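Local coordinates for protein fimbrin (Schizosaccharomyces pombe, PDB 1RT8) that binds and cross-links actin filaments through calponin-homology domains and acts in cell polarity, cytokinesis, mating and spore formation, at residues A[431-436]-A[502-507]; A[177-182]-A[196-201]; A[315-320]-A[349-354]. All blocks are in the same frame, centred on the assembly; numbering follows the deposited sequence.

Contact 1. Residues A[431-436]-A[502-507]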
loop_
_atom_site.group_PDB
_atom_site.type_symbol
_atom_site.label_atom_id
_atom_site.label_comp_id
_atom_site.label_asym_id
_atom_site.label_seq_id
_atom_site.Cartn_x
_atom_site.Cartn_y
_atom_site.Cartn_z
ATOM N N ARG A 431 -15.240 -20.528 -19.318
ATOM C CA ARG A 431 -16.651 -20.805 -19.126
ATOM C C ARG A 431 -17.253 -19.713 -18.252
ATOM O O ARG A 431 -18.361 -19.231 -18.508
ATOM C CB ARG A 431 -16.820 -22.168 -18.457
ATOM C CG ARG A 431 -18.256 -22.573 -18.234
ATOM C CD ARG A 431 -18.344 -24.012 -17.740
ATOM N NE ARG A 431 -19.730 -24.462 -17.650
ATOM C CZ ARG A 431 -20.577 -24.482 -18.675
ATOM N NH1 ARG A 431 -20.184 -24.080 -19.877
ATOM N NH2 ARG A 431 -21.822 -24.904 -18.499
ATOM N N SER A 432 -16.498 -19.323 -17.227
ATOM C CA SER A 432 -16.921 -18.294 -16.287
ATOM C C SER A 432 -15.710 -17.877 -15.465
ATOM O O SER A 432 -14.654 -18.486 -15.572
ATOM C CB SER A 432 -17.981 -18.857 -15.346
ATOM O OG SER A 432 -17.383 -19.773 -14.448
ATOM N N PHE A 433 -15.873 -16.866 -14.618
ATOM C CA PHE A 433 -14.766 -16.403 -13.798
ATOM C C PHE A 433 -14.416 -17.399 -12.692
ATOM O O PHE A 433 -13.614 -17.100 -11.810
ATOM C CB PHE A 433 -15.094 -15.028 -13.209
ATOM C CG PHE A 433 -15.146 -13.928 -14.237
ATOM C CD1 PHE A 433 -16.059 -12.888 -14.113
ATOM C CD2 PHE A 433 -14.280 -13.932 -15.331
ATOM C CE1 PHE A 433 -16.113 -11.864 -15.066
ATOM C CE2 PHE A 433 -14.331 -12.913 -16.283
ATOM C CZ PHE A 433 -15.252 -11.878 -16.146
ATOM N N ARG A 434 -15.019 -18.583 -12.751
ATOM C CA ARG A 434 -14.749 -19.637 -11.774
ATOM C C ARG A 434 -14.042 -20.795 -12.468
ATOM O O ARG A 434 -13.718 -21.803 -11.844
ATOM C CB ARG A 434 -16.055 -20.159 -11.159
ATOM C CG ARG A 434 -16.793 -19.146 -10.309
ATOM C CD ARG A 434 -18.159 -19.666 -9.862
ATOM N NE ARG A 434 -19.250 -18.970 -10.543
ATOM C CZ ARG A 434 -19.602 -19.181 -11.807
ATOM N NH1 ARG A 434 -18.956 -20.077 -12.535
ATOM N NH2 ARG A 434 -20.582 -18.474 -12.352
ATOM N N ASP A 435 -13.807 -20.642 -13.766
ATOM C CA ASP A 435 -13.171 -21.685 -14.571
ATOM C C ASP A 435 -11.725 -21.965 -14.151
ATOM O O ASP A 435 -10.880 -21.077 -14.185
ATOM C CB ASP A 435 -13.212 -21.288 -16.051
ATOM C CG ASP A 435 -12.795 -22.415 -16.974
ATOM O OD1 ASP A 435 -11.831 -23.137 -16.646
ATOM O OD2 ASP A 435 -13.424 -22.563 -18.046
ATOM N N PRO A 436 -11.428 -23.217 -13.765
ATOM C CA PRO A 436 -10.097 -23.663 -13.330
ATOM C C PRO A 436 -8.954 -23.301 -14.281
ATOM O O PRO A 436 -7.843 -23.027 -13.836
ATOM C CB PRO A 436 -10.266 -25.176 -13.197
ATOM C CG PRO A 436 -11.715 -25.309 -12.790
ATOM C CD PRO A 436 -12.390 -24.336 -13.730
ATOM N N LEU A 502 -12.444 -11.878 -7.171
ATOM C CA LEU A 502 -11.236 -11.116 -7.417
ATOM C C LEU A 502 -10.897 -11.142 -8.898
ATOM O O LEU A 502 -10.365 -10.168 -9.429
ATOM C CB LEU A 502 -10.090 -11.651 -6.553
ATOM C CG LEU A 502 -10.441 -11.697 -5.054
ATOM C CD1 LEU A 502 -9.209 -12.060 -4.211
ATOM C CD2 LEU A 502 -10.982 -10.344 -4.611
ATOM N N VAL A 503 -11.223 -12.239 -9.572
ATOM C CA VAL A 503 -10.970 -12.310 -11.004
ATOM C C VAL A 503 -11.900 -11.309 -11.690
ATOM O O VAL A 503 -11.492 -10.595 -12.601
ATOM C CB VAL A 503 -11.251 -13.719 -11.585
ATOM C CG1 VAL A 503 -11.289 -13.652 -13.122
ATOM C CG2 VAL A 503 -10.165 -14.705 -11.130
ATOM N N LEU A 504 -13.147 -11.240 -11.242
ATOM C CA LEU A 504 -14.102 -10.320 -11.859
ATOM C C LEU A 504 -13.671 -8.870 -11.652
ATOM O O LEU A 504 -13.798 -8.051 -12.565
ATOM C CB LEU A 504 -15.521 -10.573 -11.320
ATOM C CG LEU A 504 -16.679 -9.836 -12.024
ATOM C CD1 LEU A 504 -18.012 -10.568 -11.814
ATOM C CD2 LEU A 504 -16.746 -8.420 -11.514
ATOM N N HIS A 505 -13.150 -8.550 -10.468
ATOM C CA HIS A 505 -12.663 -7.193 -10.179
ATOM C C HIS A 505 -11.567 -6.811 -11.179
ATOM O O HIS A 505 -11.543 -5.701 -11.699
ATOM C CB HIS A 505 -12.105 -7.125 -8.748
ATOM C CG HIS A 505 -11.257 -5.916 -8.469
ATOM N ND1 HIS A 505 -9.879 -5.970 -8.411
ATOM C CD2 HIS A 505 -11.592 -4.628 -8.213
ATOM C CE1 HIS A 505 -9.402 -4.768 -8.132
ATOM N NE2 HIS A 505 -10.422 -3.936 -8.008
ATOM N N PHE A 506 -10.666 -7.746 -11.443
ATOM C CA PHE A 506 -9.565 -7.523 -12.377
ATOM C C PHE A 506 -10.104 -7.241 -13.791
ATOM O O PHE A 506 -9.720 -6.262 -14.428
ATOM C CB PHE A 506 -8.666 -8.764 -12.395
ATOM C CG PHE A 506 -7.551 -8.699 -13.403
ATOM C CD1 PHE A 506 -6.415 -7.942 -13.155
ATOM C CD2 PHE A 506 -7.644 -9.398 -14.602
ATOM C CE1 PHE A 506 -5.378 -7.880 -14.086
ATOM C CE2 PHE A 506 -6.614 -9.344 -15.542
ATOM C CZ PHE A 506 -5.478 -8.582 -15.284
ATOM N N ILE A 507 -10.994 -8.106 -14.270
ATOM C CA ILE A 507 -11.574 -7.944 -15.596
ATOM C C ILE A 507 -12.334 -6.625 -15.686
ATOM O O ILE A 507 -12.245 -5.902 -16.685
ATOM C CB ILE A 507 -12.523 -9.111 -15.931
ATOM C CG1 ILE A 507 -11.726 -10.413 -16.010
ATOM C CG2 ILE A 507 -13.228 -8.859 -17.260
ATOM C CD1 ILE A 507 -10.605 -10.386 -17.037
#
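Phe433 reaches from a loop onto helix 500-511 and lies against Val503, Leu504 and Ile507, joining the loop between helices 410-421 and 442-451 to the last helix of the fourth calponin-homology (CH) domain. Positions 503, 504 and 507 lie on one side of that helix, and a single ring spans all three. CD1 of Phe433 comes within 3.7 Å of CB of Leu504, the two side chains crossing at about a right angle. The CD2 corner of the ring meets the valine, CD2 of Phe433 standing 3.7 Å from CG1 of Val503. At the far end CE2 of Phe433 approaches CG1 of Ile507 to 3.6 Å, and CZ lies near both branches of that isoleucine. Val503 presents CG1 because this methyl is anti to its own backbone N (chi1 167°). Met413 and Val414 of helix 410-421 also touch Phe433, so the ring is held between two helices of the domain. With the ring cut back to an alanine here, a gap would probably open beside Val503, Leu504 and Ile507, and this turn would lose its apolar contact with the helix. Phe433 O, buried by the contact, finds no hydrogen-bond partner in the model.

The other side of the loop faces solvent. A type I turn runs from Ser432 to Asp435, closed by Asp435 N giving a hydrogen bond to Ser432 O. Arg434 points away from the helix, and both it and Arg431 are exposed, with no part in the hydrophobic contact. Across the turn the Asp435 carboxylate ties back the residue just before the turn: Arg431 N donates to Asp435 OD2 over 3.0 Å at 157°, and OD2 accepts with its anti lone pair, the one facing away from OD1.

Contact 2. Residues A[177-182]-A[196-201]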
loop_
_atom_site.group_PDB
_atom_site.type_symbol
_atom_site.label_atom_id
_atom_site.label_comp_id
_atom_site.label_asym_id
_atom_site.label_seq_id
_atom_site.Cartn_x
_atom_site.Cartn_y
_atom_site.Cartn_z
ATOM N N ALA A 177 13.431 -0.504 30.928
ATOM C CA ALA A 177 14.587 0.237 31.416
ATOM C C ALA A 177 14.204 1.108 32.614
ATOM O O ALA A 177 14.998 1.927 33.077
ATOM C CB ALA A 177 15.157 1.103 30.296
ATOM N N ASN A 178 12.982 0.926 33.107
ATOM C CA ASN A 178 12.493 1.697 34.245
ATOM C C ASN A 178 12.726 3.192 34.022
ATOM O O ASN A 178 13.223 3.892 34.905
ATOM C CB ASN A 178 13.202 1.242 35.523
ATOM C CG ASN A 178 12.901 -0.206 35.876
ATOM O OD1 ASN A 178 11.745 -0.577 36.077
ATOM N ND2 ASN A 178 13.943 -1.029 35.954
ATOM N N TRP A 179 12.361 3.666 32.835
ATOM C CA TRP A 179 12.515 5.066 32.462
ATOM C C TRP A 179 11.126 5.720 32.565
ATOM O O TRP A 179 10.154 5.223 32.008
ATOM C CB TRP A 179 13.075 5.127 31.033
ATOM C CG TRP A 179 13.508 6.483 30.558
ATOM C CD1 TRP A 179 12.988 7.181 29.504
ATOM C CD2 TRP A 179 14.536 7.315 31.122
ATOM N NE1 TRP A 179 13.621 8.394 29.379
ATOM C CE2 TRP A 179 14.574 8.504 30.360
ATOM C CE3 TRP A 179 15.423 7.174 32.201
ATOM C CZ2 TRP A 179 15.463 9.547 30.641
ATOM C CZ3 TRP A 179 16.310 8.221 32.482
ATOM C CH2 TRP A 179 16.319 9.387 31.705
ATOM N N PRO A 180 11.018 6.839 33.294
ATOM C CA PRO A 180 9.751 7.557 33.483
ATOM C C PRO A 180 9.141 8.182 32.227
ATOM O O PRO A 180 7.990 8.627 32.248
ATOM C CB PRO A 180 10.106 8.625 34.519
ATOM C CG PRO A 180 11.324 8.066 35.210
ATOM C CD PRO A 180 12.092 7.478 34.067
ATOM N N ARG A 181 9.905 8.234 31.142
ATOM C CA ARG A 181 9.390 8.822 29.916
ATOM C C ARG A 181 8.774 7.802 28.982
ATOM O O ARG A 181 9.176 6.645 28.942
ATOM C CB ARG A 181 10.488 9.595 29.186
ATOM C CG ARG A 181 10.927 10.821 29.948
ATOM C CD ARG A 181 11.889 11.664 29.169
ATOM N NE ARG A 181 11.294 12.232 27.963
ATOM C CZ ARG A 181 11.946 13.044 27.141
ATOM N NH1 ARG A 181 13.206 13.374 27.411
ATOM N NH2 ARG A 181 11.354 13.512 26.051
ATOM N N THR A 182 7.780 8.244 28.232
ATOM C CA THR A 182 7.116 7.364 27.299
ATOM C C THR A 182 7.121 8.066 25.950
ATOM O O THR A 182 7.272 9.289 25.883
ATOM C CB THR A 182 5.679 7.072 27.782
ATOM O OG1 THR A 182 5.304 5.754 27.373
ATOM C CG2 THR A 182 4.697 8.102 27.226
ATOM N N TYR A 196 16.118 7.982 23.071
ATOM C CA TYR A 196 16.940 7.186 22.168
ATOM C C TYR A 196 18.107 6.583 22.957
ATOM O O TYR A 196 18.410 5.393 22.822
ATOM C CB TYR A 196 17.484 8.061 21.036
ATOM C CG TYR A 196 16.518 8.311 19.885
ATOM C CD1 TYR A 196 16.635 9.463 19.105
ATOM C CD2 TYR A 196 15.525 7.389 19.554
ATOM C CE1 TYR A 196 15.796 9.698 18.028
ATOM C CE2 TYR A 196 14.664 7.612 18.458
ATOM C CZ TYR A 196 14.812 8.773 17.703
ATOM O OH TYR A 196 13.994 9.030 16.623
ATOM N N THR A 197 18.753 7.405 23.784
ATOM C CA THR A 197 19.879 6.947 24.600
ATOM C C THR A 197 19.479 5.788 25.518
ATOM O O THR A 197 20.198 4.802 25.625
ATOM C CB THR A 197 20.443 8.091 25.464
ATOM O OG1 THR A 197 21.013 9.093 24.616
ATOM C CG2 THR A 197 21.518 7.572 26.411
ATOM N N VAL A 198 18.339 5.911 26.191
ATOM C CA VAL A 198 17.876 4.852 27.080
ATOM C C VAL A 198 17.542 3.609 26.252
ATOM O O VAL A 198 17.876 2.487 26.637
ATOM C CB VAL A 198 16.634 5.304 27.886
ATOM C CG1 VAL A 198 16.108 4.161 28.726
ATOM C CG2 VAL A 198 17.005 6.476 28.794
ATOM N N LEU A 199 16.894 3.813 25.104
ATOM C CA LEU A 199 16.541 2.700 24.222
ATOM C C LEU A 199 17.798 1.938 23.794
ATOM O O LEU A 199 17.877 0.722 23.943
ATOM C CB LEU A 199 15.798 3.212 22.973
ATOM C CG LEU A 199 15.567 2.182 21.853
ATOM C CD1 LEU A 199 14.745 1.012 22.380
ATOM C CD2 LEU A 199 14.865 2.848 20.668
ATOM N N LEU A 200 18.779 2.659 23.265
ATOM C CA LEU A 200 20.020 2.030 22.825
ATOM C C LEU A 200 20.749 1.313 23.972
ATOM O O LEU A 200 21.334 0.245 23.781
ATOM C CB LEU A 200 20.937 3.075 22.194
ATOM C CG LEU A 200 20.428 3.697 20.893
ATOM C CD1 LEU A 200 21.521 4.569 20.286
ATOM C CD2 LEU A 200 20.034 2.598 19.916
ATOM N N ASN A 201 20.714 1.907 25.160
ATOM C CA ASN A 201 21.364 1.307 26.318
ATOM C C ASN A 201 20.592 0.072 26.772
ATOM O O ASN A 201 21.161 -0.871 27.317
ATOM C CB ASN A 201 21.451 2.325 27.461
ATOM C CG ASN A 201 21.878 1.693 28.772
ATOM O OD1 ASN A 201 21.043 1.371 29.622
ATOM N ND2 ASN A 201 23.182 1.494 28.937
#
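Ala177 and Val198 bring the two backbones nearest, their CA atoms 7.1 Å apart. Residues 177-182 leave the end of helix 162-176, whereas residues 196-201 are helical throughout, within helix 194-203. The first helix stops in a Schellman motif: Asn178, at positive phi (50°), is the C-prime residue, with Trp179 N bonded back to Leu174 O and Asn178 N to Lys175 O. This reversal turns the Asn178 side chain away from the second helix, while CB of Ala177 and of Trp179 on either side of it point toward that helix.

Val198 meets both of them, one methyl for each. CG1 of Val198, anti to the backbone N (chi1 176°), packs 3.6 Å from CB of Ala177 and also lies near CB of Trp179. The second methyl rises over the indole: CG2 of Val198 is 3.5 Å from CD2 of Trp179 and 3.6 Å from the centroid of the six-membered ring, 17° off its normal, a CH-pi contact over the face. Pro180 CD lies against the opposite face, 3.5 Å above the plane and offset toward the rim, which sandwiches the indole between the next residue of its own loop and the helix. Its polar edge is satisfied, Trp179 NE1 being hydrogen-bonded to Asn195 of helix 194-203, which probably fixes how the ring is turned. Leu174 also touches Val198, continuing the apolar patch onto helix 162-176. Arg181 NH1 forms salt bridges with Asp192, just before helix 194-203, and with Glu194 at its start, a second tie from the loop.

A Schellman-capped helix end followed by a tryptophan packed on the next helix thus joins the loop after helix 162-176 to helix 194-203 in the second CH domain, within the first actin-binding region.

Contact 3. Residues A[315-320]-A[349-354]. With SO4 (sulfate ion), chain D.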
loop_
_atom_site.group_PDB
_atom_site.type_symbol
_atom_site.label_atom_id
_atom_site.label_comp_id
_atom_site.label_asym_id
_atom_site.label_seq_id
_atom_site.Cartn_x
_atom_site.Cartn_y
_atom_site.Cartn_z
ATOM N N ILE A 315 -17.620 3.410 8.477
ATOM C CA ILE A 315 -16.789 3.220 7.295
ATOM C C ILE A 315 -17.661 2.964 6.074
ATOM O O ILE A 315 -17.461 3.573 5.026
ATOM C CB ILE A 315 -15.821 2.026 7.482
ATOM C CG1 ILE A 315 -14.807 2.350 8.581
ATOM C CG2 ILE A 315 -15.131 1.683 6.157
ATOM C CD1 ILE A 315 -13.938 3.546 8.311
ATOM N N LEU A 316 -18.632 2.064 6.209
ATOM C CA LEU A 316 -19.530 1.748 5.103
ATOM C C LEU A 316 -20.322 2.979 4.651
ATOM O O LEU A 316 -20.461 3.239 3.449
ATOM C CB LEU A 316 -20.491 0.620 5.509
ATOM C CG LEU A 316 -19.846 -0.776 5.620
ATOM C CD1 LEU A 316 -20.796 -1.764 6.268
ATOM C CD2 LEU A 316 -19.462 -1.258 4.235
ATOM N N LEU A 317 -20.835 3.738 5.615
ATOM C CA LEU A 317 -21.607 4.925 5.301
ATOM C C LEU A 317 -20.753 5.947 4.557
ATOM O O LEU A 317 -21.230 6.596 3.628
ATOM C CB LEU A 317 -22.206 5.515 6.579
ATOM C CG LEU A 317 -23.301 4.618 7.175
ATOM C CD1 LEU A 317 -23.778 5.162 8.514
ATOM C CD2 LEU A 317 -24.459 4.510 6.198
ATOM N N GLN A 318 -19.491 6.083 4.945
ATOM C CA GLN A 318 -18.606 7.019 4.256
ATOM C C GLN A 318 -18.412 6.581 2.808
ATOM O O GLN A 318 -18.439 7.408 1.900
ATOM C CB GLN A 318 -17.247 7.095 4.938
ATOM C CG GLN A 318 -17.251 7.826 6.266
ATOM C CD GLN A 318 -15.903 7.741 6.950
ATOM O OE1 GLN A 318 -14.885 8.165 6.401
ATOM N NE2 GLN A 318 -15.886 7.182 8.151
ATOM N N ALA A 319 -18.221 5.278 2.607
ATOM C CA ALA A 319 -18.021 4.714 1.277
ATOM C C ALA A 319 -19.186 5.080 0.365
ATOM O O ALA A 319 -18.968 5.538 -0.763
ATOM C CB ALA A 319 -17.871 3.186 1.360
ATOM N N TYR A 320 -20.416 4.884 0.851
ATOM C CA TYR A 320 -21.606 5.217 0.064
ATOM C C TYR A 320 -21.552 6.655 -0.425
ATOM O O TYR A 320 -21.880 6.930 -1.569
ATOM C CB TYR A 320 -22.898 5.056 0.875
ATOM C CG TYR A 320 -23.439 3.647 0.955
ATOM C CD1 TYR A 320 -23.395 2.935 2.158
ATOM C CD2 TYR A 320 -23.980 3.012 -0.173
ATOM C CE1 TYR A 320 -23.870 1.628 2.239
ATOM C CE2 TYR A 320 -24.461 1.691 -0.094
ATOM C CZ TYR A 320 -24.397 1.015 1.120
ATOM O OH TYR A 320 -24.846 -0.272 1.231
ATOM N N VAL A 349 -25.877 -0.828 15.420
ATOM C CA VAL A 349 -26.880 -1.568 14.666
ATOM C C VAL A 349 -27.740 -0.613 13.848
ATOM O O VAL A 349 -28.116 -0.931 12.723
ATOM C CB VAL A 349 -27.790 -2.413 15.594
ATOM C CG1 VAL A 349 -29.024 -2.903 14.828
ATOM C CG2 VAL A 349 -27.005 -3.612 16.119
ATOM N N GLU A 350 -28.052 0.553 14.409
ATOM C CA GLU A 350 -28.836 1.533 13.671
ATOM C C GLU A 350 -28.006 1.975 12.465
ATOM O O GLU A 350 -28.507 2.028 11.342
ATOM C CB GLU A 350 -29.178 2.731 14.563
ATOM C CG GLU A 350 -30.147 2.364 15.686
ATOM C CD GLU A 350 -30.469 3.521 16.612
ATOM O OE1 GLU A 350 -29.741 4.538 16.575
ATOM O OE2 GLU A 350 -31.446 3.395 17.391
ATOM N N ASN A 351 -26.731 2.275 12.703
ATOM C CA ASN A 351 -25.840 2.694 11.629
ATOM C C ASN A 351 -25.745 1.619 10.556
ATOM O O ASN A 351 -25.783 1.918 9.371
ATOM C CB ASN A 351 -24.436 2.996 12.170
ATOM C CG ASN A 351 -24.343 4.362 12.828
ATOM O OD1 ASN A 351 -25.307 5.137 12.824
ATOM N ND2 ASN A 351 -23.172 4.672 13.386
ATOM N N CYS A 352 -25.627 0.362 10.972
ATOM C CA CYS A 352 -25.518 -0.718 10.006
ATOM C C CYS A 352 -26.841 -1.016 9.297
ATOM O O CYS A 352 -26.843 -1.376 8.121
ATOM C CB CYS A 352 -24.957 -1.974 10.679
ATOM S SG CYS A 352 -23.204 -1.805 11.143
ATOM N N ASN A 353 -27.963 -0.867 10.000
ATOM C CA ASN A 353 -29.270 -1.099 9.368
ATOM C C ASN A 353 -29.450 -0.074 8.247
ATOM O O ASN A 353 -29.991 -0.378 7.187
ATOM C CB ASN A 353 -30.416 -0.943 10.375
ATOM C CG ASN A 353 -30.517 -2.112 11.343
ATOM O OD1 ASN A 353 -29.999 -3.196 11.085
ATOM N ND2 ASN A 353 -31.206 -1.898 12.450
ATOM N N TYR A 354 -28.984 1.142 8.500
ATOM C CA TYR A 354 -29.072 2.227 7.532
ATOM C C TYR A 354 -28.170 1.917 6.332
ATOM O O TYR A 354 -28.571 2.081 5.181
ATOM C CB TYR A 354 -28.663 3.538 8.219
ATOM C CG TYR A 354 -28.811 4.798 7.388
ATOM C CD1 TYR A 354 -29.800 4.913 6.405
ATOM C CD2 TYR A 354 -27.977 5.891 7.606
ATOM C CE1 TYR A 354 -29.946 6.097 5.655
ATOM C CE2 TYR A 354 -28.114 7.065 6.873
ATOM C CZ TYR A 354 -29.097 7.162 5.898
ATOM O OH TYR A 354 -29.205 8.326 5.159
HETATM S S SO4 D . -31.752 -5.740 12.437
HETATM O O1 SO4 D . -30.143 -5.754 12.197
HETATM O O2 SO4 D . -32.083 -7.088 12.853
HETATM O O3 SO4 D . -32.067 -4.841 13.335
HETATM O O4 SO4 D . -32.270 -5.514 11.108
#
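Leu317 has CG anti to its carbonyl carbon (chi1 -69°), and Tyr354 swings its ring anti to the backbone N (chi1 -175°); these settings bring leucine and tyrosine together between helices 314-323 and 345-361. The side chains cross at about a right angle, with CD2 of Leu317 4.0 Å from CD2 of Tyr354. The other methyl, CD1 of Leu317, lies 3.9 Å from the backbone O of Asn351. Trp330, Ala355 and Leu358 also touch this leucine.

The polar ends of Asn351 and Tyr354 bond to residues outside the two segments. Asn351 ND2 donates to Asn334 O and Tyr354 OH is hydrogen-bonded to Asn329 N, tying the connecting loop to helix 345-361; Asn351 ND2 also reaches Asp312 O, just before helix 314-323. Asn353 serves a different side of helix 345-361: its ND2 donates over 3.2 Å to O3 of a sulfate ion, at 142°. The ion, probably from the crystallisation liquor, is also hydrogen-bonded to Ala372 N.

Within these segments Leu317 carries the packing between two consecutive helices, with amide and hydroxyl groups anchoring the connecting loop, as part of the all-helical CH fold of the third CH domain.

How the contacts relate
The three contacts fall in three different CH domains and come along the chain in the order contact 2, contact 3, contact 1. Contact 2, on helix 194-203, belongs to the second CH domain, in the first actin-binding region; contact 3, between helices 314-323 and 345-361, and contact 1, on helix 500-511, belong to the third and fourth, in the second region. No helix is shared and no two touch. Centres of contacts 1 and 3 are about 29 Å apart, whereas the centre of contact 2 lies about 44 Å from that of contact 3 and about 53 Å from that of contact 1. Each is thus internal to its own domain, and none bridges two.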